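Local coordinates for dienelactone hydrolase (Anabaena variabilis, PDB 2O2G), which probably acts as a hydrolase, like other members of the dienelactone hydrolase family, which share the alpha/beta-hydrolase fold, at residues 58-63 / 216-221; 130-135 / 157-162; 177-182 / 189-194. One frame throughout, in Å; residues are numbered along the deposited sequence. Where two conformers were deposited one is given.

All three contacts fasten helices in one alpha/beta-hydrolase domain. Contact 1 joins two helices on one face of the central sheet, while contacts 2 and 3 involve helices on the opposite face. Helix 206-221 links contact 1 to the others: Trp-217 NE1 lies 3.0 Å from Pro-162 O of contact 2, a probable hydrogen bond, and Trp-217 CZ3 packs 3.7 Å from Arg-190 NH1 of contact 3. The centre of contact 1 is about 20 Å from those of contacts 2 and 3, themselves about 16 Å apart. Ser-122, Asp-171 and His-199 probably form the catalytic triad, as in related hydrolases; Ser-122 immediately precedes the helix of contact 2, and Asp-171 that of contact 3.

Contact 1: residues 58-63 / 216-221; sequences EVLQQA and EWFMHY
Segments 58-63 and 216-221, on helices 51-63 and 206-221, lie side by side where Leu-60 faces Phe-218 and Ala-63 faces Met-219, the CA atoms of Ala-63 and Met-219 being 7.9 Å apart. Side chains bridge most of the gap. Leu-60 has CG beside its backbone N (chi1 -58°); CD1 continues the chain (chi2 176°), and it is the side branch, CD2 of Leu-60, that meets CD2 of Phe-218 at 4.0 Å. The methyl comes in at the ring's edge, near its plane, and not over a face. A branched leucine and a flat phenylalanine suit this buried position because neither brings a polar group that would need a partner. Both also rest on strand 36-41, where each touches Val-38, while Phe-218 reaches on to Ala-141 and Val-143.

Nearer the surface, Met-219, present as selenomethionine, bends at chi2 and chi3 toward the end of segment 58-63. In the conformer described, SE is 3.6 Å from Ala-63 O and 4.4 Å from Ala-63 CB; a second conformer makes this detail tentative. The small alanine lets the long, flexible chain lie close to its backbone, and Leu-65 adds a further apolar neighbour to Met-219. Two helices packed side by side on the same face of the central sheet, the later one being the last helix of the chain, are characteristic of the alpha/beta-hydrolase fold.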
loop_
_atom_site.group_PDB
_atom_site.type_symbol
_atom_site.label_atom_id
_atom_site.label_comp_id
_atom_site.label_asym_id
_atom_site.label_seq_id
_atom_site.Cartn_x
_atom_site.Cartn_y
_atom_site.Cartn_z
ATOM N N GLU A 58 0.488 3.282 12.418
ATOM C CA GLU A 58 0.099 3.728 13.755
ATOM C C GLU A 58 -0.796 4.952 13.668
ATOM O O GLU A 58 -1.652 5.155 14.514
ATOM C CB GLU A 58 1.361 3.972 14.600
ATOM C CG GLU A 58 2.030 2.630 14.953
ATOM C CD GLU A 58 3.549 2.661 15.280
ATOM O OE1 GLU A 58 4.230 3.697 15.042
ATOM O OE2 GLU A 58 4.063 1.596 15.742
ATOM N N VAL A 59 -0.603 5.776 12.649
ATOM C CA VAL A 59 -1.460 6.963 12.458
ATOM C C VAL A 59 -2.859 6.530 11.992
ATOM O O VAL A 59 -3.859 6.991 12.523
ATOM C CB VAL A 59 -0.830 7.981 11.470
ATOM C CG1 VAL A 59 -1.757 9.151 11.245
ATOM C CG2 VAL A 59 0.482 8.476 12.013
ATOM N N LEU A 60 -2.921 5.586 11.051
ATOM C CA LEU A 60 -4.197 5.047 10.564
ATOM C C LEU A 60 -4.942 4.351 11.715
ATOM O O LEU A 60 -6.147 4.560 11.923
ATOM C CB LEU A 60 -3.972 4.067 9.398
ATOM C CG LEU A 60 -3.222 4.639 8.175
ATOM C CD1 LEU A 60 -2.964 3.567 7.118
ATOM C CD2 LEU A 60 -3.982 5.788 7.551
ATOM N N GLN A 61 -4.232 3.528 12.468
ATOM C CA GLN A 61 -4.847 2.844 13.634
ATOM C C GLN A 61 -5.489 3.844 14.598
ATOM O O GLN A 61 -6.570 3.609 15.122
ATOM C CB GLN A 61 -3.799 2.034 14.380
ATOM C CG GLN A 61 -3.263 0.818 13.623
ATOM C CD GLN A 61 -1.926 0.355 14.140
ATOM O OE1 GLN A 61 -1.549 0.637 15.282
ATOM N NE2 GLN A 61 -1.192 -0.354 13.308
ATOM N N GLN A 62 -4.776 4.925 14.887
ATOM C CA GLN A 62 -5.250 5.978 15.781
ATOM C C GLN A 62 -6.530 6.650 15.260
ATOM O O GLN A 62 -7.321 7.148 16.035
ATOM C CB GLN A 62 -4.149 7.029 15.990
ATOM C CG GLN A 62 -3.047 6.600 17.003
ATOM C CD GLN A 62 -1.802 7.537 17.054
ATOM O OE1 GLN A 62 -1.657 8.490 16.272
ATOM N NE2 GLN A 62 -0.897 7.239 17.992
ATOM N N ALA A 63 -6.714 6.682 13.940
ATOM C CA ALA A 63 -7.921 7.222 13.368
ATOM C C ALA A 63 -9.032 6.155 13.358
ATOM O O ALA A 63 -10.165 6.468 13.030
ATOM C CB ALA A 63 -7.646 7.775 11.971
ATOM N N GLU A 216 -7.000 10.715 5.920
ATOM C CA GLU A 216 -8.183 11.421 5.370
ATOM C C GLU A 216 -8.804 10.655 4.210
ATOM O O GLU A 216 -10.033 10.505 4.111
ATOM C CB GLU A 216 -7.803 12.839 4.884
ATOM C CG GLU A 216 -7.640 13.752 6.070
ATOM C CD GLU A 216 -7.007 15.072 5.740
ATOM O OE1 GLU A 216 -6.289 15.164 4.722
ATOM O OE2 GLU A 216 -7.231 16.014 6.537
ATOM N N TRP A 217 -7.945 10.163 3.331
ATOM C CA TRP A 217 -8.402 9.437 2.155
ATOM C C TRP A 217 -9.084 8.128 2.507
ATOM O O TRP A 217 -10.203 7.855 2.024
ATOM C CB TRP A 217 -7.238 9.174 1.201
ATOM C CG TRP A 217 -7.605 8.746 -0.189
ATOM C CD1 TRP A 217 -7.583 7.476 -0.686
ATOM C CD2 TRP A 217 -7.969 9.594 -1.288
ATOM N NE1 TRP A 217 -7.951 7.477 -1.987
ATOM C CE2 TRP A 217 -8.183 8.761 -2.399
ATOM C CE3 TRP A 217 -8.145 10.977 -1.433
ATOM C CZ2 TRP A 217 -8.558 9.257 -3.660
ATOM C CZ3 TRP A 217 -8.514 11.477 -2.662
ATOM C CH2 TRP A 217 -8.706 10.610 -3.783
ATOM N N PHE A 218 -8.408 7.316 3.316
ATOM C CA PHE A 218 -8.939 5.988 3.691
ATOM C C PHE A 218 -10.191 6.119 4.536
ATOM O O PHE A 218 -11.152 5.346 4.387
ATOM C CB PHE A 218 -7.859 5.175 4.424
ATOM C CG PHE A 218 -6.724 4.727 3.538
ATOM C CD1 PHE A 218 -6.973 4.088 2.342
ATOM C CD2 PHE A 218 -5.408 4.907 3.920
ATOM C CE1 PHE A 218 -5.947 3.631 1.571
ATOM C CE2 PHE A 218 -4.372 4.433 3.130
ATOM C CZ PHE A 218 -4.640 3.835 1.961
HETATM N N MSE A 219 -10.218 7.098 5.440
HETATM C CA MSE A 219 -11.408 7.271 6.258
HETATM C C MSE A 219 -12.621 7.580 5.394
HETATM O O MSE A 219 -13.730 7.066 5.640
HETATM C CB MSE A 219 -11.161 8.329 7.330
HETATM C CG MSE A 219 -10.191 7.830 8.376
HETATM SE SE MSE A 219 -11.043 6.511 9.495
HETATM C CE MSE A 219 -12.238 7.754 10.211
ATOM N N HIS A 220 -12.429 8.381 4.371
ATOM C CA HIS A 220 -13.552 8.714 3.491
ATOM C C HIS A 220 -14.010 7.549 2.630
ATOM O O HIS A 220 -15.217 7.294 2.541
ATOM C CB HIS A 220 -13.213 9.867 2.565
ATOM C CG HIS A 220 -14.329 10.226 1.639
ATOM N ND1 HIS A 220 -15.504 10.803 2.081
ATOM C CD2 HIS A 220 -14.465 10.077 0.300
ATOM C CE1 HIS A 220 -16.309 10.999 1.053
ATOM N NE2 HIS A 220 -15.699 10.573 -0.041
ATOM N N TYR A 221 -13.056 6.872 1.988
ATOM C CA TYR A 221 -13.361 5.801 1.044
ATOM C C TYR A 221 -13.525 4.386 1.600
ATOM O O TYR A 221 -14.086 3.569 0.916
ATOM C CB TYR A 221 -12.353 5.790 -0.130
ATOM C CG TYR A 221 -12.504 6.960 -1.054
ATOM C CD1 TYR A 221 -13.592 7.046 -1.897
ATOM C CD2 TYR A 221 -11.552 7.970 -1.115
ATOM C CE1 TYR A 221 -13.765 8.100 -2.731
ATOM C CE2 TYR A 221 -11.714 9.042 -1.962
ATOM C CZ TYR A 221 -12.828 9.103 -2.778
ATOM O OH TYR A 221 -13.023 10.158 -3.643
#

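Contact 2: residues 130-135 / 157-162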
loop_
_atom_site.group_PDB
_atom_site.type_symbol
_atom_site.label_atom_id
_atom_site.label_comp_id
_atom_site.label_asym_id
_atom_site.label_seq_id
_atom_site.Cartn_x
_atom_site.Cartn_y
_atom_site.Cartn_z
ATOM N N VAL A 130 -1.632 -2.280 -9.840
ATOM C CA VAL A 130 -1.838 -3.469 -10.689
ATOM C C VAL A 130 -2.788 -4.449 -9.998
ATOM O O VAL A 130 -3.680 -5.014 -10.630
ATOM C CB VAL A 130 -0.503 -4.161 -11.093
ATOM C CG1 VAL A 130 -0.772 -5.459 -11.874
ATOM C CG2 VAL A 130 0.347 -3.226 -11.922
ATOM N N ALA A 131 -2.607 -4.628 -8.688
ATOM C CA ALA A 131 -3.480 -5.482 -7.900
ATOM C C ALA A 131 -4.940 -4.961 -7.831
ATOM O O ALA A 131 -5.888 -5.739 -7.940
ATOM C CB ALA A 131 -2.909 -5.638 -6.479
ATOM N N ALA A 132 -5.100 -3.650 -7.650
ATOM C CA ALA A 132 -6.411 -3.018 -7.560
ATOM C C ALA A 132 -7.240 -3.253 -8.825
ATOM O O ALA A 132 -8.444 -3.496 -8.746
ATOM C CB ALA A 132 -6.243 -1.517 -7.269
ATOM N N ALA A 133 -6.587 -3.194 -9.981
ATOM C CA ALA A 133 -7.229 -3.455 -11.270
ATOM C C ALA A 133 -7.708 -4.905 -11.383
ATOM O O ALA A 133 -8.653 -5.164 -12.127
ATOM C CB ALA A 133 -6.305 -3.133 -12.372
ATOM N N GLU A 134 -7.052 -5.827 -10.662
ATOM C CA GLU A 134 -7.447 -7.251 -10.577
ATOM C C GLU A 134 -8.574 -7.556 -9.564
ATOM O O GLU A 134 -9.145 -8.648 -9.619
ATOM C CB GLU A 134 -6.268 -8.156 -10.183
ATOM C CG GLU A 134 -5.107 -8.133 -11.106
ATOM C CD GLU A 134 -5.476 -8.566 -12.475
ATOM O OE1 GLU A 134 -6.133 -9.630 -12.598
ATOM O OE2 GLU A 134 -5.113 -7.840 -13.426
ATOM N N ARG A 135 -8.863 -6.645 -8.640
ATOM C CA ARG A 135 -9.941 -6.833 -7.662
ATOM C C ARG A 135 -10.824 -5.584 -7.572
ATOM O O ARG A 135 -10.915 -4.943 -6.493
ATOM C CB ARG A 135 -9.331 -7.183 -6.284
ATOM C CG ARG A 135 -8.639 -8.528 -6.227
ATOM C CD ARG A 135 -9.647 -9.653 -6.148
ATOM N NE ARG A 135 -9.022 -10.964 -6.087
ATOM C CZ ARG A 135 -8.682 -11.672 -7.152
ATOM N NH1 ARG A 135 -8.800 -11.165 -8.373
ATOM N NH2 ARG A 135 -8.096 -12.838 -6.990
ATOM N N PRO A 157 -5.886 2.537 -16.446
ATOM C CA PRO A 157 -7.294 2.833 -16.793
ATOM C C PRO A 157 -8.362 1.824 -16.294
ATOM O O PRO A 157 -9.564 2.119 -16.408
ATOM C CB PRO A 157 -7.279 2.900 -18.325
ATOM C CG PRO A 157 -6.097 2.107 -18.741
ATOM C CD PRO A 157 -5.078 2.236 -17.647
ATOM N N HIS A 158 -7.940 0.676 -15.738
ATOM C CA HIS A 158 -8.872 -0.301 -15.220
ATOM C C HIS A 158 -9.076 -0.166 -13.730
ATOM O O HIS A 158 -10.007 -0.762 -13.184
ATOM C CB HIS A 158 -8.412 -1.714 -15.576
ATOM C CG HIS A 158 -8.477 -1.990 -17.046
ATOM N ND1 HIS A 158 -7.354 -2.053 -17.841
ATOM C CD2 HIS A 158 -9.538 -2.118 -17.878
ATOM C CE1 HIS A 158 -7.718 -2.272 -19.096
ATOM N NE2 HIS A 158 -9.039 -2.310 -19.148
ATOM N N VAL A 159 -8.217 0.599 -13.076
ATOM C CA VAL A 159 -8.333 0.808 -11.625
ATOM C C VAL A 159 -9.671 1.498 -11.354
ATOM O O VAL A 159 -9.996 2.522 -11.987
ATOM C CB VAL A 159 -7.170 1.618 -11.099
ATOM C CG1 VAL A 159 -7.394 2.058 -9.598
ATOM C CG2 VAL A 159 -5.898 0.836 -11.226
ATOM N N LYS A 160 -10.457 0.892 -10.471
ATOM C CA LYS A 160 -11.772 1.426 -10.076
ATOM C C LYS A 160 -11.743 2.045 -8.682
ATOM O O LYS A 160 -12.661 2.762 -8.307
ATOM C CB LYS A 160 -12.841 0.315 -10.137
ATOM C CG LYS A 160 -13.060 -0.308 -11.533
ATOM C CD LYS A 160 -13.728 0.652 -12.504
ATOM C CE LYS A 160 -14.140 -0.008 -13.833
ATOM N NZ LYS A 160 -13.011 -0.406 -14.724
ATOM N N ALA A 161 -10.694 1.751 -7.919
ATOM C CA ALA A 161 -10.522 2.246 -6.557
ATOM C C ALA A 161 -10.059 3.695 -6.558
ATOM O O ALA A 161 -9.064 4.019 -7.232
ATOM C CB ALA A 161 -9.498 1.396 -5.833
ATOM N N PRO A 162 -10.803 4.599 -5.868
ATOM C CA PRO A 162 -10.322 6.001 -5.760
ATOM C C PRO A 162 -8.861 6.057 -5.279
ATOM O O PRO A 162 -8.518 5.562 -4.188
ATOM C CB PRO A 162 -11.308 6.634 -4.775
ATOM C CG PRO A 162 -12.600 5.848 -5.042
ATOM C CD PRO A 162 -12.132 4.427 -5.241
HETATM O O HOH W 1 -9.647 -1.137 -8.494
#
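The last turn of helix 123-134, the helix that follows the probable nucleophile elbow, sets Ala-132 and Ala-133 against the loop leading into strand 163-168. The backbones come close, with the CA atoms of Ala-133 and Val-159 only 4.4 Å apart, and alanine's single methyl is what fits in such a narrow interface. The two branches of Val-159 divide between the two alanines. CG1, anti to the backbone N (chi1 170°), lies 4.4 Å from Ala-132 CB, and CG2 lies 4.2 Å from Ala-133 CB. His-158 adds its CB, 4.1 Å from Ala-133 CB, while its imidazole leads away and ND1 bonds to Ser-154 O.

In this fold the helix packs on the central sheet, here through Ala-132 on Tyr-118 and Val-142, and the loop runs alongside its last turn. Ala-133 also touches Ala-155, earlier in the same loop. A water completes the junction: it donates to Ala-132 O at 2.7 Å and accepts from Lys-160 N at 2.9 Å, tying a helix-end carbonyl to the loop backbone.

Contact 3: residues 177-182 / 189-194; sequences MNEDAL and KRLVII
Lys-189 NZ is gripped by two main-chain carbonyls, donating to Leu-182 O at 2.6 Å and to Leu-185 O. At Leu-182 the ammonium nitrogen approaches at a C=O...N angle of 150° and is tilted 20° from the carbonyl plane. CG of Lys-189 sits between the backbone N and the carbonyl carbon (chi1 62°), from where the fully extended chain runs out to the carbonyls. Its methylenes also serve as packing surface: CD lies 4.0 Å from Leu-182 CG.

Leu-182 fills the space between helix 172-184 and strand 189-194, whose short segments run nearly antiparallel with their axes 9.0 Å apart. One methyl, CD1, rests 3.7 Å from the backbone carbon C of Arg-190; the other, CD2, meets Leu-191 CB at 3.9 Å. Leu-191 replies by spreading its methyls under the helix, CD1 against Asn-178 CB and CD2 against Glu-179 CG, the latter a tight 3.4 Å. The amide of Asn-178 turns to other partners, with ND2 bonded to Val-174 O and Gly-147 O. Strand alternation points Lys-189 and Leu-191 toward this helix, while Arg-190 points away, to the sheet's other face. Helix and strand form the second half of a beta-alpha-beta unit begun by strand 163-168.

A methionine in place of Lys-189 would probably leave the carbonyls of Leu-182 and Leu-185 without their shared donor. A positive charge set among carbonyls at a helix C-terminus is likely to be stabilised by the partial negative charge gathered there, so the lysine probably adds an electrostatic tie to the leucine packing beside it.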
loop_
_atom_site.group_PDB
_atom_site.type_symbol
_atom_site.label_atom_id
_atom_site.label_comp_id
_atom_site.label_asym_id
_atom_site.label_seq_id
_atom_site.Cartn_x
_atom_site.Cartn_y
_atom_site.Cartn_z
HETATM N N MSE A 177 5.930 11.882 -13.634
HETATM C CA MSE A 177 5.465 10.556 -13.945
HETATM C C MSE A 177 4.168 10.272 -13.236
HETATM O O MSE A 177 3.333 9.573 -13.788
HETATM C CB MSE A 177 6.549 9.523 -13.671
HETATM C CG MSE A 177 7.711 9.623 -14.661
HETATM SE SE MSE A 177 7.143 9.537 -16.638
HETATM C CE MSE A 177 7.316 7.623 -17.472
ATOM N N ASN A 178 3.980 10.836 -12.038
ATOM C CA ASN A 178 2.699 10.718 -11.338
ATOM C C ASN A 178 1.633 11.575 -12.065
ATOM O O ASN A 178 0.478 11.180 -12.173
ATOM C CB ASN A 178 2.812 11.088 -9.860
ATOM C CG ASN A 178 3.281 9.918 -9.002
ATOM O OD1 ASN A 178 2.482 9.310 -8.297
ATOM N ND2 ASN A 178 4.537 9.545 -9.132
ATOM N N GLU A 179 2.029 12.744 -12.547
ATOM C CA GLU A 179 1.142 13.607 -13.334
ATOM C C GLU A 179 0.674 12.851 -14.576
ATOM O O GLU A 179 -0.499 12.886 -14.911
ATOM C CB GLU A 179 1.853 14.895 -13.730
ATOM C CG GLU A 179 2.171 15.858 -12.548
ATOM C CD GLU A 179 2.964 17.079 -13.013
ATOM O OE1 GLU A 179 3.575 16.990 -14.098
ATOM O OE2 GLU A 179 2.986 18.116 -12.306
ATOM N N ASP A 180 1.590 12.157 -15.249
ATOM C CA ASP A 180 1.245 11.339 -16.408
ATOM C C ASP A 180 0.264 10.229 -16.022
ATOM O O ASP A 180 -0.744 10.032 -16.685
ATOM C CB ASP A 180 2.494 10.692 -17.038
ATOM C CG ASP A 180 3.395 11.691 -17.796
ATOM O OD1 ASP A 180 3.124 12.927 -17.838
ATOM O OD2 ASP A 180 4.398 11.205 -18.370
ATOM N N ALA A 181 0.553 9.516 -14.939
ATOM C CA ALA A 181 -0.312 8.424 -14.458
ATOM C C ALA A 181 -1.734 8.878 -14.104
ATOM O O ALA A 181 -2.707 8.167 -14.381
ATOM C CB ALA A 181 0.325 7.755 -13.238
ATOM N N LEU A 182 -1.834 10.070 -13.506
ATOM C CA LEU A 182 -3.098 10.645 -13.070
ATOM C C LEU A 182 -4.046 10.808 -14.227
ATOM O O LEU A 182 -5.246 10.631 -14.063
ATOM C CB LEU A 182 -2.907 12.006 -12.386
ATOM C CG LEU A 182 -4.106 12.463 -11.515
ATOM C CD1 LEU A 182 -4.161 11.684 -10.203
ATOM C CD2 LEU A 182 -4.034 13.932 -11.216
ATOM N N LYS A 189 -9.831 10.630 -8.343
ATOM C CA LYS A 189 -8.381 10.627 -8.210
ATOM C C LYS A 189 -7.831 11.977 -7.776
ATOM O O LYS A 189 -8.500 13.004 -7.951
ATOM C CB LYS A 189 -7.797 10.247 -9.576
ATOM C CG LYS A 189 -8.139 11.228 -10.651
ATOM C CD LYS A 189 -7.675 10.781 -12.037
ATOM C CE LYS A 189 -7.987 11.817 -13.049
ATOM N NZ LYS A 189 -7.753 11.365 -14.487
ATOM N N ARG A 190 -6.603 11.954 -7.244
ATOM C CA ARG A 190 -5.903 13.196 -6.867
ATOM C C ARG A 190 -4.426 12.972 -6.760
ATOM O O ARG A 190 -3.984 11.892 -6.372
ATOM C CB ARG A 190 -6.390 13.726 -5.532
ATOM C CG ARG A 190 -5.921 15.132 -5.148
ATOM C CD ARG A 190 -6.685 15.592 -3.919
ATOM N NE ARG A 190 -8.105 15.663 -4.268
ATOM C CZ ARG A 190 -9.129 15.447 -3.441
ATOM N NH1 ARG A 190 -8.929 15.153 -2.161
ATOM N NH2 ARG A 190 -10.375 15.499 -3.907
ATOM N N LEU A 191 -3.677 14.012 -7.144
ATOM C CA LEU A 191 -2.231 14.056 -6.971
ATOM C C LEU A 191 -1.968 15.223 -6.046
ATOM O O LEU A 191 -2.437 16.350 -6.296
ATOM C CB LEU A 191 -1.496 14.271 -8.286
ATOM C CG LEU A 191 0.023 14.510 -8.325
ATOM C CD1 LEU A 191 0.839 13.421 -7.764
ATOM C CD2 LEU A 191 0.471 14.733 -9.795
ATOM N N VAL A 192 -1.227 14.951 -4.984
ATOM C CA VAL A 192 -0.830 15.982 -4.071
ATOM C C VAL A 192 0.656 15.900 -3.835
ATOM O O VAL A 192 1.230 14.809 -3.740
ATOM C CB VAL A 192 -1.658 15.955 -2.738
ATOM C CG1 VAL A 192 -1.434 14.683 -1.967
ATOM C CG2 VAL A 192 -1.327 17.182 -1.881
ATOM N N ILE A 193 1.258 17.075 -3.689
ATOM C CA ILE A 193 2.686 17.237 -3.537
ATOM C C ILE A 193 3.022 17.782 -2.151
ATOM O O ILE A 193 2.465 18.801 -1.702
ATOM C CB ILE A 193 3.215 18.217 -4.607
ATOM C CG1 ILE A 193 2.805 17.744 -6.023
ATOM C CG2 ILE A 193 4.692 18.340 -4.510
ATOM C CD1 ILE A 193 3.338 18.617 -7.120
ATOM N N ILE A 194 3.972 17.132 -1.484
ATOM C CA ILE A 194 4.400 17.625 -0.166
ATOM C C ILE A 194 5.624 18.486 -0.448
ATOM O O ILE A 194 6.641 17.995 -0.968
ATOM C CB ILE A 194 4.640 16.503 0.839
ATOM C CG1 ILE A 194 3.305 15.770 1.107
ATOM C CG2 ILE A 194 5.230 17.056 2.121
ATOM C CD1 ILE A 194 3.454 14.504 1.875
#